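Local coordinates for protein putative arylalkylamine N-Acetyltransferase 7 (Aedes aegypti, PDB 4FD7) that probably transfers the acetyl group of acetyl-CoA to the amine of an arylalkylamine substrate, as a putative N-acetyltransferase of the GNAT family, at residues Q19-L23 with K158-R162; W30-L36 with S87-E93; G100-L104 with I168-R172; F41-I45 with W78-P83. One frame throughout, in Å; residues are numbered along the deposited sequence.

Contact 1: Q19-L23 with K158-R162; sequences QAKDL and KYRGR
Arg162 reaches from its loop to grasp the backbone at the end of strand 14-21, and Leu23 leans back over the ring of Tyr159. CG of Arg162 is anti to its own carbonyl carbon (chi1 -77°), and the chain then runs extended to NE, which carries the guanidinium edge to successive peptide oxygens. NH1 donates to Asp22 O at 3.1 Å, the straightest bond of the group at 150°. NE adds two weak bonds, to Lys21 O at 3.1 Å and to Asp22 O at 3.3 Å, so one oxygen is shared by two donors of the same cation. Tyr31 OH is a second donor to Lys21 O.

Packing is closest beside this grip. The CD2 methyl of Leu23 sits over one face of the buried Tyr159 ring, 3.8 Å from its centroid and somewhat toward the rim, while CG lies 3.3 Å from Tyr159 OH. Deeper in, the methyl of Ala20 rests 3.6 Å from Arg162 O. The outer margin is looser: exposed Lys158 meets the Leu23 CD2 methyl with its carbonyl oxygen and CG, its amine being paired with Glu97 and Asp156, and the end of Lys21 turns away to Gln26 O. Asp22 folds back to accept the amide of Leu23, with OD2 2.6 Å from Leu23 N.

Segment 158-162 probably forms part of the acetyl-CoA pyrophosphate loop of the GNAT family. The contact thus ties the edge strand 14-21, already paired with strand 28-35, to the turn between strand 146-155 and helix 164-170.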
# COMPACT_ATOMS: atom_id res chain seq x y z
N GLN A 19 10.04 18.23 3.41
CA GLN A 19 9.23 19.43 3.56
C GLN A 19 8.10 19.49 2.53
O GLN A 19 8.27 19.12 1.37
CB GLN A 19 10.10 20.68 3.43
CG GLN A 19 11.21 20.77 4.48
CD GLN A 19 12.16 21.91 4.21
OE1 GLN A 19 12.09 22.97 4.86
NE2 GLN A 19 13.05 21.72 3.25
N ALA A 20 6.95 19.98 2.97
CA ALA A 20 5.80 20.14 2.11
C ALA A 20 4.90 21.22 2.69
O ALA A 20 5.13 21.70 3.80
CB ALA A 20 5.05 18.84 1.98
N LYS A 21 3.90 21.62 1.92
CA LYS A 21 3.00 22.69 2.33
C LYS A 21 2.28 22.30 3.61
O LYS A 21 1.86 21.15 3.79
CB LYS A 21 2.00 23.00 1.22
CG LYS A 21 1.58 24.46 1.14
CD LYS A 21 2.80 25.36 1.03
CE LYS A 21 3.54 25.17 -0.28
NZ LYS A 21 4.97 25.60 -0.20
N ASP A 22 2.16 23.26 4.52
CA ASP A 22 1.46 23.03 5.77
C ASP A 22 -0.05 22.96 5.49
O ASP A 22 -0.48 23.16 4.36
CB ASP A 22 1.78 24.14 6.76
CG ASP A 22 1.65 23.69 8.20
OD1 ASP A 22 2.29 24.30 9.10
OD2 ASP A 22 0.91 22.72 8.45
N LEU A 23 -0.84 22.69 6.52
CA LEU A 23 -2.30 22.59 6.37
C LEU A 23 -2.96 23.79 5.70
O LEU A 23 -3.82 23.62 4.84
CB LEU A 23 -2.97 22.36 7.72
CG LEU A 23 -3.15 20.91 8.19
CD1 LEU A 23 -3.57 20.88 9.64
CD2 LEU A 23 -4.17 20.18 7.32
N LYS A 158 -7.26 16.24 3.58
CA LYS A 158 -6.87 17.62 3.85
C LYS A 158 -5.36 17.84 3.76
O LYS A 158 -4.87 18.96 3.98
CB LYS A 158 -7.44 18.13 5.18
CG LYS A 158 -6.74 17.62 6.42
CD LYS A 158 -7.69 17.69 7.63
CE LYS A 158 -6.91 17.53 8.92
NZ LYS A 158 -5.75 16.63 8.70
N TYR A 159 -4.64 16.78 3.41
CA TYR A 159 -3.21 16.86 3.15
C TYR A 159 -2.84 16.46 1.73
O TYR A 159 -1.65 16.34 1.40
CB TYR A 159 -2.43 15.96 4.11
CG TYR A 159 -2.24 16.54 5.47
CD1 TYR A 159 -2.99 16.09 6.54
CD2 TYR A 159 -1.32 17.56 5.69
CE1 TYR A 159 -2.82 16.62 7.80
CE2 TYR A 159 -1.15 18.10 6.95
CZ TYR A 159 -1.90 17.63 8.00
OH TYR A 159 -1.74 18.17 9.26
N ARG A 160 -3.83 16.23 0.87
CA ARG A 160 -3.48 15.80 -0.48
C ARG A 160 -2.90 16.95 -1.32
O ARG A 160 -2.98 18.12 -0.94
CB ARG A 160 -4.63 15.04 -1.18
CG ARG A 160 -4.63 13.52 -0.89
CD ARG A 160 -5.91 12.84 -1.35
NE ARG A 160 -6.43 11.88 -0.38
CZ ARG A 160 -7.67 11.39 -0.42
NH1 ARG A 160 -8.50 11.77 -1.38
NH2 ARG A 160 -8.08 10.51 0.50
N GLY A 161 -2.26 16.59 -2.42
CA GLY A 161 -1.65 17.56 -3.31
C GLY A 161 -0.30 18.04 -2.82
O GLY A 161 0.25 19.01 -3.35
N ARG A 162 0.24 17.36 -1.81
CA ARG A 162 1.47 17.80 -1.16
C ARG A 162 2.63 16.84 -1.40
O ARG A 162 3.74 17.05 -0.90
CB ARG A 162 1.22 17.98 0.34
CG ARG A 162 0.47 19.27 0.65
CD ARG A 162 -0.13 19.27 2.04
NE ARG A 162 -0.80 20.53 2.37
CZ ARG A 162 -2.08 20.79 2.12
NH1 ARG A 162 -2.60 21.96 2.46
NH2 ARG A 162 -2.84 19.90 1.51

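Contact 2: W30-L36 with S87-E93; sequences WYRVQDL and SLVCFRE
Arg32 and Phe91 form a hydrogen-bonded pair of the antiparallel strands 28-35 and 88-92, with Arg32 N 2.8 Å from Phe91 O. Matching bonds join Gln34 to Val89. The intervening pair Val33-Cys90 and the flanking pair Tyr31-Arg92 are non-hydrogen-bonded and send their side chains to the other face of the sheet.

In Arg32, CG lies between the backbone N and the carbonyl carbon (chi1 62°), which bends the chain over the neighbouring strand. CB, CG and CD pass one after another along Glu93 OE1, each about 3.7 Å from it. NE then donates almost straight (171°) to Gln34 OE1 at 2.9 Å, in the guanidinium plane. CZ lies over Phe91 CB, which meets one guanidinium face near its centre, and NH2 approaches Phe91 CD2 to 3.5 Å. NH1 makes a salt bridge with Glu93 OE2 at 3.2 Å. On the other side of the sheet, with Val33 and Cys90, the methylenes of Arg92 cross the Tyr31 ring, CG making an off-centre CH-pi contact.

Gln34 also donates from NE2 to Asp35 O at 3.0 Å. Glu93 OE1 pairs with Arg17 as well and accepts from a water that bridges to Tyr31 O. One carboxylate thus pairs with two arginines, which would probably favour its ionised form, while the amide of Gln34 is held from both ends and its rotation fixed.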
# COMPACT_ATOMS: atom_id res chain seq x y z
N TRP A 30 7.73 20.58 8.18
CA TRP A 30 8.42 19.30 8.06
C TRP A 30 7.47 18.17 8.38
O TRP A 30 6.60 18.30 9.24
CB TRP A 30 9.60 19.24 9.02
CG TRP A 30 10.80 19.94 8.54
CD1 TRP A 30 11.18 21.22 8.83
CD2 TRP A 30 11.82 19.40 7.69
NE1 TRP A 30 12.37 21.51 8.20
CE2 TRP A 30 12.78 20.41 7.49
CE3 TRP A 30 12.01 18.16 7.07
CZ2 TRP A 30 13.91 20.23 6.70
CZ3 TRP A 30 13.13 17.98 6.27
CH2 TRP A 30 14.07 19.01 6.10
N TYR A 31 7.64 17.05 7.67
CA TYR A 31 6.91 15.84 7.95
C TYR A 31 7.93 14.71 8.11
O TYR A 31 9.08 14.85 7.69
CB TYR A 31 6.00 15.47 6.77
CG TYR A 31 4.89 16.45 6.46
CD1 TYR A 31 3.59 16.22 6.92
CD2 TYR A 31 5.12 17.58 5.69
CE1 TYR A 31 2.56 17.11 6.63
CE2 TYR A 31 4.10 18.46 5.40
CZ TYR A 31 2.82 18.22 5.87
OH TYR A 31 1.80 19.11 5.58
N ARG A 32 7.50 13.60 8.68
CA ARG A 32 8.36 12.42 8.72
C ARG A 32 7.55 11.18 8.35
O ARG A 32 6.32 11.16 8.51
CB ARG A 32 8.97 12.24 10.11
CG ARG A 32 7.95 12.02 11.22
CD ARG A 32 8.61 11.93 12.57
NE ARG A 32 7.66 11.62 13.63
CZ ARG A 32 6.91 12.52 14.25
NH1 ARG A 32 6.99 13.80 13.93
NH2 ARG A 32 6.06 12.13 15.20
N VAL A 33 8.26 10.17 7.86
CA VAL A 33 7.69 8.84 7.65
C VAL A 33 8.48 7.87 8.55
O VAL A 33 9.71 7.86 8.53
CB VAL A 33 7.83 8.37 6.20
CG1 VAL A 33 7.01 7.08 5.99
CG2 VAL A 33 7.39 9.47 5.22
N GLN A 34 7.76 7.09 9.35
CA GLN A 34 8.40 6.24 10.34
C GLN A 34 7.65 4.94 10.56
O GLN A 34 6.52 4.79 10.09
CB GLN A 34 8.50 6.97 11.69
CG GLN A 34 7.13 7.34 12.29
CD GLN A 34 7.21 7.67 13.77
OE1 GLN A 34 7.45 8.81 14.15
NE2 GLN A 34 7.00 6.67 14.60
N ASP A 35 8.28 4.01 11.28
CA ASP A 35 7.59 2.79 11.72
C ASP A 35 6.32 3.18 12.45
O ASP A 35 6.31 4.14 13.24
CB ASP A 35 8.45 1.98 12.68
CG ASP A 35 9.61 1.30 12.01
OD1 ASP A 35 9.45 0.78 10.88
OD2 ASP A 35 10.70 1.27 12.65
N LEU A 36 5.24 2.45 12.19
CA LEU A 36 3.97 2.69 12.87
C LEU A 36 4.03 2.11 14.28
O LEU A 36 4.17 0.90 14.43
CB LEU A 36 2.84 2.02 12.08
CG LEU A 36 1.47 2.09 12.75
CD1 LEU A 36 0.94 3.52 12.74
CD2 LEU A 36 0.47 1.14 12.07
N SER A 87 4.81 -1.71 8.74
CA SER A 87 3.93 -0.67 8.20
C SER A 87 4.42 0.75 8.49
O SER A 87 5.02 1.01 9.53
CB SER A 87 2.48 -0.87 8.64
OG SER A 87 2.00 -2.11 8.13
N LEU A 88 4.14 1.65 7.55
CA LEU A 88 4.72 3.00 7.62
C LEU A 88 3.67 4.09 7.84
O LEU A 88 2.56 4.00 7.33
CB LEU A 88 5.52 3.26 6.36
CG LEU A 88 6.77 2.39 6.21
CD1 LEU A 88 7.45 2.63 4.87
CD2 LEU A 88 7.74 2.68 7.36
N VAL A 89 4.03 5.13 8.60
CA VAL A 89 3.07 6.19 8.92
C VAL A 89 3.73 7.56 8.74
O VAL A 89 4.94 7.70 8.99
CB VAL A 89 2.50 6.05 10.36
CG1 VAL A 89 3.60 6.18 11.44
CG2 VAL A 89 1.41 7.08 10.63
N CYS A 90 2.95 8.54 8.30
CA CYS A 90 3.46 9.90 8.12
C CYS A 90 2.86 10.83 9.17
O CYS A 90 1.64 10.83 9.41
CB CYS A 90 3.13 10.43 6.71
SG CYS A 90 3.69 12.12 6.32
N PHE A 91 3.73 11.62 9.80
CA PHE A 91 3.27 12.65 10.74
C PHE A 91 3.82 14.00 10.31
O PHE A 91 4.91 14.07 9.75
CB PHE A 91 3.76 12.38 12.17
CG PHE A 91 3.21 11.13 12.79
CD1 PHE A 91 1.85 10.99 13.05
CD2 PHE A 91 4.06 10.09 13.15
CE1 PHE A 91 1.35 9.82 13.65
CE2 PHE A 91 3.57 8.92 13.74
CZ PHE A 91 2.22 8.78 13.99
N ARG A 92 3.07 15.05 10.59
CA ARG A 92 3.56 16.41 10.48
C ARG A 92 4.22 16.78 11.82
O ARG A 92 3.65 16.52 12.88
CB ARG A 92 2.38 17.35 10.21
CG ARG A 92 2.76 18.81 9.93
CD ARG A 92 1.50 19.56 9.54
NE ARG A 92 0.44 19.27 10.50
CZ ARG A 92 -0.16 20.19 11.25
NH1 ARG A 92 0.20 21.47 11.14
NH2 ARG A 92 -1.11 19.84 12.10
N GLU A 93 5.42 17.35 11.77
CA GLU A 93 6.11 17.79 12.99
C GLU A 93 5.23 18.76 13.75
O GLU A 93 4.81 19.77 13.20
CB GLU A 93 7.43 18.48 12.66
CG GLU A 93 8.40 17.66 11.84
CD GLU A 93 8.88 16.42 12.54
OE1 GLU A 93 9.26 15.47 11.83
OE2 GLU A 93 8.89 16.40 13.80
O HOH W 1 10.63 15.36 9.68
O HOH W 2 6.97 -0.62 10.99

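Contact 3: G100-L104 with I168-R172; sequences GVNIL and ILRAR
Asn102 CG stands opposite the backbone N (chi1 -152°), and Arg172 has CG opposite the carbonyl carbon (chi1 -77°) and an extended chain to NE; these torsions bring amide and guanidinium together on the sheet face that carries Asn102 and Leu104. The setting is the GNAT fold, in which the helix after the probable acetyl-CoA pyrophosphate loop, here 164-170, packs on the strands, here 98-108.

Arg172 NH2 donates to Asn102 OD1 at 2.9 Å and nearly straight (170°). The oxygen lies in the guanidinium plane, although the donor is tilted from the plane of the amide carbonyl. Leu169 CD2 rests over one face of the guanidinium, toward its rim, and Leu104 CD2 comes obliquely to 3.6 Å from Arg172 NH2. The cation is buried but well supplied, because NH1 bonds Ser184 OG and Thr186 OG1 of strand 183-188. Through this one arginine the five-stranded sheet is tied to the three-stranded one. Asn102 is itself positioned by ND2 donating to Gly152 O.

Ile168 CG2 lies 3.8 Å from Asn102 CB, and Ile168 CD1 settles 4.0 Å from Gly100 CA, where the strand has no side chain in the way. A water fills the angle between the polar groups: it donates to Asn102 OD1 at 2.8 Å and to Ile168 O at 2.9 Å, and accepts from Arg172 NE at 2.9 Å.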
# COMPACT_ATOMS: atom_id res chain seq x y z
N GLY A 100 -0.75 10.11 6.75
CA GLY A 100 -0.95 9.00 5.84
C GLY A 100 -0.45 7.71 6.45
O GLY A 100 0.30 7.73 7.43
N VAL A 101 -0.86 6.58 5.89
CA VAL A 101 -0.39 5.29 6.36
C VAL A 101 -0.30 4.31 5.18
O VAL A 101 -1.02 4.45 4.20
CB VAL A 101 -1.22 4.75 7.58
CG1 VAL A 101 -2.70 4.88 7.35
CG2 VAL A 101 -0.87 3.32 7.95
N ASN A 102 0.65 3.37 5.25
CA ASN A 102 0.84 2.37 4.21
C ASN A 102 0.99 1.07 4.97
O ASN A 102 1.96 0.90 5.72
CB ASN A 102 2.13 2.66 3.43
CG ASN A 102 2.11 2.14 1.98
OD1 ASN A 102 3.02 2.44 1.20
ND2 ASN A 102 1.09 1.36 1.62
N ILE A 103 0.02 0.18 4.83
CA ILE A 103 0.09 -1.12 5.50
C ILE A 103 0.92 -2.06 4.64
O ILE A 103 0.57 -2.34 3.49
CB ILE A 103 -1.31 -1.71 5.77
CG1 ILE A 103 -2.17 -0.71 6.56
CG2 ILE A 103 -1.21 -3.02 6.53
CD1 ILE A 103 -1.67 -0.46 7.98
N LEU A 104 2.03 -2.55 5.19
CA LEU A 104 2.99 -3.30 4.41
C LEU A 104 3.25 -4.67 5.03
O LEU A 104 3.12 -4.85 6.26
CB LEU A 104 4.34 -2.55 4.33
CG LEU A 104 4.45 -1.08 3.90
CD1 LEU A 104 5.91 -0.66 3.89
CD2 LEU A 104 3.85 -0.83 2.55
N ILE A 168 5.95 8.79 1.26
CA ILE A 168 5.70 7.59 2.06
C ILE A 168 6.27 6.37 1.31
O ILE A 168 6.89 5.49 1.91
CB ILE A 168 4.19 7.39 2.36
CG1 ILE A 168 3.75 8.36 3.44
CG2 ILE A 168 3.90 5.97 2.79
CD1 ILE A 168 2.26 8.49 3.56
N LEU A 169 6.08 6.33 -0.01
CA LEU A 169 6.71 5.27 -0.80
C LEU A 169 8.23 5.38 -0.80
O LEU A 169 8.92 4.38 -0.86
CB LEU A 169 6.25 5.32 -2.25
CG LEU A 169 4.78 4.99 -2.50
CD1 LEU A 169 4.45 5.25 -3.93
CD2 LEU A 169 4.51 3.52 -2.15
N ARG A 170 8.75 6.61 -0.79
CA ARG A 170 10.18 6.77 -0.88
C ARG A 170 10.83 6.20 0.37
O ARG A 170 11.95 5.67 0.32
CB ARG A 170 10.59 8.24 -1.10
CG ARG A 170 12.01 8.36 -1.64
CD ARG A 170 12.53 9.80 -1.57
NE ARG A 170 11.61 10.72 -2.22
CZ ARG A 170 11.58 10.94 -3.54
NH1 ARG A 170 12.44 10.32 -4.34
NH2 ARG A 170 10.70 11.80 -4.05
N ALA A 171 10.12 6.28 1.49
CA ALA A 171 10.59 5.68 2.75
C ALA A 171 10.86 4.16 2.71
O ALA A 171 11.46 3.62 3.64
CB ALA A 171 9.65 6.02 3.89
N ARG A 172 10.41 3.48 1.67
CA ARG A 172 10.62 2.04 1.56
C ARG A 172 12.10 1.74 1.33
O ARG A 172 12.60 0.66 1.69
CB ARG A 172 9.78 1.47 0.42
CG ARG A 172 8.31 1.32 0.78
CD ARG A 172 7.55 0.65 -0.36
NE ARG A 172 6.11 0.82 -0.20
CZ ARG A 172 5.21 0.23 -0.99
NH1 ARG A 172 5.59 -0.57 -1.97
NH2 ARG A 172 3.92 0.45 -0.77
O HOH W 3 5.69 2.84 1.77
O HOH W 4 0.88 0.80 -1.53

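Contact 4: F41-I45 with W78-P83; sequences FEDAI and WKAMLP
The Phe41 ring carries Leu82 on one face: Leu82 CB stands 3.9 Å from the ring centroid, 20° off the normal, in a CH-pi contact displaced toward the rim. Leu82 O comes to 3.6 Å from the ring's CZ, while Pro83 N approaches only obliquely. The second flat group, the indole of Trp78, is met obliquely by Ile45 CD1 and is fixed by a hydrogen bond from NE1 to Met151 O. The side chains of Phe41 and Leu82 run antiparallel to one another and overlap alongside, so that Leu82 CD1 reaches Ile45, while CD2 turns to Leu36 and Ile103.

Ile45 has a bent chain that brings one methyl to the centre of the contact. With chi1 -71° and chi2 -56°, CD1 swings out to lie 3.6 Å from Trp78 CB and 3.7 Å from Leu82 CD1. A single methyl therefore wedges between two residues one helical turn apart.

The outer margin is polar. Lys79 stretches fully out along the surface, and Glu42 bends at chi2 to meet it, giving a salt bridge of 3.4 Å from Lys79 NZ to Glu42 OE1, with a weak hydrogen bond. On the inner side Trp78 also rests on Ile103 of strand 98-108, and a 1,2-ethanediol molecule, probably from the crystallisation liquor, lies about 3 Å from the Leu82 side chain. Such helix-on-helix packing belongs to the helical connection between strands 28-35 and 88-92, consistent with the paired helices that follow the first conserved strand of the GNAT fold, here with short helix 57-62 between them.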
# COMPACT_ATOMS: atom_id res chain seq x y z
N PHE A 41 -1.78 1.42 16.18
CA PHE A 41 -2.33 0.43 15.26
C PHE A 41 -3.82 0.70 14.94
O PHE A 41 -4.20 0.82 13.78
CB PHE A 41 -2.14 -1.01 15.76
CG PHE A 41 -0.76 -1.57 15.53
CD1 PHE A 41 0.26 -0.77 15.01
CD2 PHE A 41 -0.48 -2.90 15.80
CE1 PHE A 41 1.53 -1.29 14.78
CE2 PHE A 41 0.77 -3.43 15.57
CZ PHE A 41 1.78 -2.63 15.06
N GLU A 42 -4.65 0.84 15.97
CA GLU A 42 -6.08 1.01 15.69
C GLU A 42 -6.30 2.34 14.98
O GLU A 42 -7.12 2.40 14.04
CB GLU A 42 -6.98 0.87 16.92
CG GLU A 42 -8.49 0.75 16.56
CD GLU A 42 -8.89 -0.63 15.99
OE1 GLU A 42 -8.20 -1.63 16.30
OE2 GLU A 42 -9.89 -0.71 15.25
N ASP A 43 -5.55 3.38 15.36
CA ASP A 43 -5.74 4.67 14.72
C ASP A 43 -5.49 4.49 13.23
O ASP A 43 -6.29 4.94 12.39
CB ASP A 43 -4.81 5.73 15.33
CG ASP A 43 -5.22 6.13 16.74
OD1 ASP A 43 -6.40 5.92 17.09
OD2 ASP A 43 -4.38 6.67 17.49
N ALA A 44 -4.43 3.74 12.91
CA ALA A 44 -4.07 3.49 11.52
C ALA A 44 -5.21 2.78 10.81
O ALA A 44 -5.62 3.18 9.71
CB ALA A 44 -2.79 2.67 11.44
N ILE A 45 -5.73 1.74 11.47
CA ILE A 45 -6.82 0.97 10.90
C ILE A 45 -7.97 1.93 10.60
O ILE A 45 -8.51 1.93 9.49
CB ILE A 45 -7.27 -0.15 11.86
CG1 ILE A 45 -6.20 -1.24 11.93
CG2 ILE A 45 -8.64 -0.72 11.46
CD1 ILE A 45 -5.86 -1.83 10.60
N TRP A 78 -5.54 -6.43 7.23
CA TRP A 78 -4.63 -5.42 7.78
C TRP A 78 -4.18 -5.79 9.19
O TRP A 78 -2.99 -5.66 9.53
CB TRP A 78 -5.30 -4.06 7.82
CG TRP A 78 -5.50 -3.43 6.47
CD1 TRP A 78 -4.67 -3.51 5.39
CD2 TRP A 78 -6.58 -2.57 6.08
NE1 TRP A 78 -5.17 -2.78 4.34
CE2 TRP A 78 -6.35 -2.19 4.74
CE3 TRP A 78 -7.73 -2.10 6.73
CZ2 TRP A 78 -7.22 -1.35 4.04
CZ3 TRP A 78 -8.60 -1.28 6.02
CH2 TRP A 78 -8.34 -0.91 4.69
N LYS A 79 -5.14 -6.22 10.03
CA LYS A 79 -4.82 -6.60 11.40
C LYS A 79 -3.88 -7.78 11.47
O LYS A 79 -3.03 -7.83 12.36
CB LYS A 79 -6.08 -6.84 12.24
CG LYS A 79 -6.79 -5.55 12.62
CD LYS A 79 -7.87 -5.76 13.66
CE LYS A 79 -8.53 -4.43 13.96
NZ LYS A 79 -9.51 -4.53 15.07
N ALA A 80 -4.01 -8.71 10.53
CA ALA A 80 -3.03 -9.81 10.45
C ALA A 80 -1.65 -9.32 10.04
O ALA A 80 -0.63 -9.91 10.44
CB ALA A 80 -3.50 -10.91 9.51
N MET A 81 -1.60 -8.27 9.23
CA MET A 81 -0.31 -7.76 8.74
C MET A 81 0.49 -6.90 9.73
O MET A 81 1.71 -6.96 9.75
CB MET A 81 -0.51 -6.95 7.46
CG MET A 81 -1.04 -7.76 6.27
SD MET A 81 -1.52 -6.66 4.92
CE MET A 81 0.06 -5.97 4.48
N LEU A 82 -0.21 -6.08 10.52
CA LEU A 82 0.46 -5.11 11.39
C LEU A 82 1.57 -5.65 12.31
O LEU A 82 2.59 -4.98 12.47
CB LEU A 82 -0.57 -4.33 12.23
CG LEU A 82 -1.49 -3.41 11.42
CD1 LEU A 82 -2.74 -3.10 12.21
CD2 LEU A 82 -0.76 -2.14 11.06
N PRO A 83 1.37 -6.84 12.92
CA PRO A 83 2.42 -7.35 13.82
C PRO A 83 3.74 -7.66 13.15
O PRO A 83 4.69 -7.99 13.88
CB PRO A 83 1.82 -8.67 14.34
CG PRO A 83 0.36 -8.50 14.20
CD PRO A 83 0.17 -7.70 12.95

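Contact 2 touches all three others: its centre lies about 9 Å from that of contact 3, 13 Å from contact 1 and 15 Å from contact 4. Contacts 1, 2 and 3 all reach one antiparallel sheet. Contact 1 joins contact 2 through the salt bridge from Asp22 OD2 to Arg92 NH1 (3.1 Å), and strand pairing carries contact 2 into contact 3, with Leu88 O 2.9 Å from Asn102 N. Contact 4 packs against both by way of Leu82, which touches Leu36 and Ile103. Contacts 1 and 4 lie farthest apart, about 25 Å between centres. Segment 158-162 precedes helix 164-170, probably as part of the acetyl-CoA loop, and 168-172 lies at its C-terminal end.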